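Local coordinates for protein histidine acid phosphatase (Bifidobacterium longum subsp. infantis, PDB 6RXD) that probably removes phosphate groups from inositol polyphosphates such as phytate, and from 2,3-bisphosphoglycerate, as a histidine acid phosphatase of the MINPP1 subfamily, at residues S246-E251 / D331-G336. Residues are numbered along the deposited sequence; the frame is centred on the assembly and turned at random. Where two conformers were deposited one is given.
Sequences SQIFTE and DQYFQG. With ZN (zinc ion), chain C.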
loop_
_atom_site.group_PDB
_atom_site.type_symbol
_atom_site.label_atom_id
_atom_site.label_comp_id
_atom_site.label_asym_id
_atom_site.label_seq_id
_atom_site.Cartn_x
_atom_site.Cartn_y
_atom_site.Cartn_z
ATOM N N SER A 246 -17.576 21.407 -12.830
ATOM C CA SER A 246 -18.350 22.632 -13.033
ATOM C C SER A 246 -17.949 23.751 -12.071
ATOM O O SER A 246 -18.358 24.890 -12.252
ATOM C CB SER A 246 -19.855 22.365 -12.951
ATOM O OG SER A 246 -20.222 21.976 -11.645
ATOM N N GLN A 247 -17.135 23.422 -11.064
ATOM C CA GLN A 247 -16.562 24.422 -10.160
ATOM C C GLN A 247 -15.537 25.262 -10.880
ATOM O O GLN A 247 -15.206 26.368 -10.451
ATOM C CB GLN A 247 -15.790 23.739 -9.033
ATOM C CG GLN A 247 -16.589 22.886 -8.115
ATOM C CD GLN A 247 -15.712 22.292 -7.043
ATOM O OE1 GLN A 247 -15.526 22.886 -5.979
ATOM N NE2 GLN A 247 -15.142 21.130 -7.326
ATOM N N ILE A 248 -14.990 24.702 -11.952
ATOM C CA ILE A 248 -13.844 25.293 -12.623
ATOM C C ILE A 248 -14.201 25.740 -14.034
ATOM O O ILE A 248 -13.844 26.840 -14.461
ATOM C CB ILE A 248 -12.697 24.261 -12.693
ATOM C CG1 ILE A 248 -12.245 23.885 -11.281
ATOM C CG2 ILE A 248 -11.526 24.796 -13.511
ATOM C CD1 ILE A 248 -11.708 22.446 -11.177
ATOM N N PHE A 249 -14.917 24.888 -14.762
ATOM C CA PHE A 249 -15.138 25.110 -16.185
ATOM C C PHE A 249 -16.588 25.451 -16.468
ATOM O O PHE A 249 -17.490 25.012 -15.747
ATOM C CB PHE A 249 -14.773 23.856 -16.988
ATOM C CG PHE A 249 -13.334 23.434 -16.841
ATOM C CD1 PHE A 249 -12.335 24.060 -17.579
ATOM C CD2 PHE A 249 -12.983 22.412 -15.963
ATOM C CE1 PHE A 249 -11.004 23.674 -17.439
ATOM C CE2 PHE A 249 -11.654 22.012 -15.816
ATOM C CZ PHE A 249 -10.664 22.641 -16.558
ATOM N N THR A 250 -16.818 26.216 -17.537
ATOM C CA THR A 250 -18.185 26.593 -17.905
ATOM C C THR A 250 -18.982 25.425 -18.456
ATOM O O THR A 250 -18.419 24.450 -18.946
ATOM C CB THR A 250 -18.217 27.707 -18.973
ATOM O OG1 THR A 250 -17.682 27.208 -20.210
ATOM C CG2 THR A 250 -17.422 28.917 -18.513
ATOM N N GLU A 251 -20.303 25.543 -18.391
ATOM C CA GLU A 251 -21.192 24.531 -18.954
ATOM C C GLU A 251 -20.927 24.332 -20.428
ATOM O O GLU A 251 -20.889 23.206 -20.927
ATOM C CB GLU A 251 -22.644 24.965 -18.768
ATOM C CG GLU A 251 -23.105 24.992 -17.333
ATOM C CD GLU A 251 -23.097 23.626 -16.687
ATOM O OE1 GLU A 251 -23.143 22.589 -17.396
ATOM O OE2 GLU A 251 -23.048 23.607 -15.448
ATOM N N ASP A 331 -7.372 20.310 -2.422
ATOM C CA ASP A 331 -8.452 20.035 -1.485
ATOM C C ASP A 331 -9.596 21.042 -1.594
ATOM O O ASP A 331 -10.728 20.721 -1.240
ATOM C CB ASP A 331 -7.940 19.918 -0.043
ATOM C CG ASP A 331 -7.178 21.133 0.410
ATOM O OD1 ASP A 331 -6.530 21.783 -0.438
ATOM O OD2 ASP A 331 -7.220 21.431 1.623
ATOM N N GLN A 332 -9.318 22.237 -2.120
ATOM C CA GLN A 332 -10.360 23.247 -2.258
ATOM C C GLN A 332 -11.470 22.839 -3.222
ATOM O O GLN A 332 -12.562 23.408 -3.174
ATOM C CB GLN A 332 -9.779 24.562 -2.754
ATOM C CG GLN A 332 -9.478 24.518 -4.235
ATOM C CD GLN A 332 -8.853 25.786 -4.722
ATOM O OE1 GLN A 332 -9.554 26.738 -5.061
ATOM N NE2 GLN A 332 -7.524 25.814 -4.763
ATOM N N TYR A 333 -11.202 21.862 -4.090
ATOM C CA TYR A 333 -12.207 21.410 -5.049
ATOM C C TYR A 333 -13.041 20.275 -4.489
ATOM O O TYR A 333 -13.962 19.792 -5.150
ATOM C CB TYR A 333 -11.552 20.928 -6.353
ATOM C CG TYR A 333 -10.666 21.963 -7.012
ATOM C CD1 TYR A 333 -11.184 23.188 -7.425
ATOM C CD2 TYR A 333 -9.320 21.701 -7.249
ATOM C CE1 TYR A 333 -10.376 24.137 -8.032
ATOM C CE2 TYR A 333 -8.505 22.642 -7.867
ATOM C CZ TYR A 333 -9.039 23.855 -8.245
ATOM O OH TYR A 333 -8.243 24.806 -8.856
ATOM N N PHE A 334 -12.725 19.852 -3.267
ATOM C CA PHE A 334 -13.410 18.695 -2.688
ATOM C C PHE A 334 -14.007 18.994 -1.312
ATOM O O PHE A 334 -13.989 18.143 -0.421
ATOM C CB PHE A 334 -12.450 17.507 -2.619
ATOM C CG PHE A 334 -12.044 16.984 -3.976
ATOM C CD1 PHE A 334 -12.808 16.016 -4.611
ATOM C CD2 PHE A 334 -10.916 17.479 -4.627
ATOM C CE1 PHE A 334 -12.444 15.524 -5.862
ATOM C CE2 PHE A 334 -10.552 17.003 -5.891
ATOM C CZ PHE A 334 -11.320 16.019 -6.500
ATOM N N GLN A 335 -14.547 20.199 -1.167
ATOM C CA GLN A 335 -15.114 20.683 0.097
ATOM C C GLN A 335 -16.636 20.597 0.070
ATOM O O GLN A 335 -17.243 20.643 -0.998
ATOM C CB GLN A 335 -14.704 22.135 0.336
ATOM C CG GLN A 335 -13.203 22.352 0.469
ATOM C CD GLN A 335 -12.625 21.639 1.669
ATOM O OE1 GLN A 335 -13.002 21.916 2.809
ATOM N NE2 GLN A 335 -11.714 20.704 1.422
ATOM N N GLY A 336 -17.250 20.474 1.243
ATOM C CA GLY A 336 -18.700 20.446 1.333
ATOM C C GLY A 336 -19.318 19.351 0.495
ATOM O O GLY A 336 -18.910 18.190 0.575
HETATM ZN ZN ZN C . -23.585 21.650 -14.586
HETATM O O HOH W 1 -15.075 22.435 -3.289
#
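Q247 reaches across to the backbone of Y333 and ends in a two-sided polar grip. Its chain runs extended beyond CG (chi2 -179°), which carries the amide over to residues 331-336. Q247 NE2 donates to Y333 O at 2.8 Å. The bond is fairly straight, 160° at the hydrogen, and the acceptor lies in the plane of the Q247 amide. NE2 also bonds to L244 O, so the amide ties the end of helix 235-245 to the facing loop. On the other side of the amide, Q247 OE1 accepts from a water at 2.8 Å. That water also donates to Q332 O at 2.7 Å and accepts from Q335 N. Together these bonds fix the rotation of the amide. With an alanine in its place, Y333 O would probably lose this donor and the water one of its acceptors, and the tie between the loops would weaken. Next to this polar link, I248 packs on the Y333 ring. The two side chains cross at about a right angle. I248 CD1 sits over one face of the Y333 ring, 4.0 Å from its centroid, in a CH-pi contact. I248 CG1 comes within 3.8 Å of Y333 CE1. In the conformer given, Q332 CG lies over the opposite face. Y333 OH is hydrogen-bonded to N84 ND2. Beyond the contact, E251 OE2 binds zinc with H242. The Q247 and I248 contacts with Y333 join the loop between helices 235-245 and 251-258 to the loop between helices 301-317 and 339-357. Helix 75-95 packs against I248 and Y333 through F81, and L308 of helix 301-317 also touches I248.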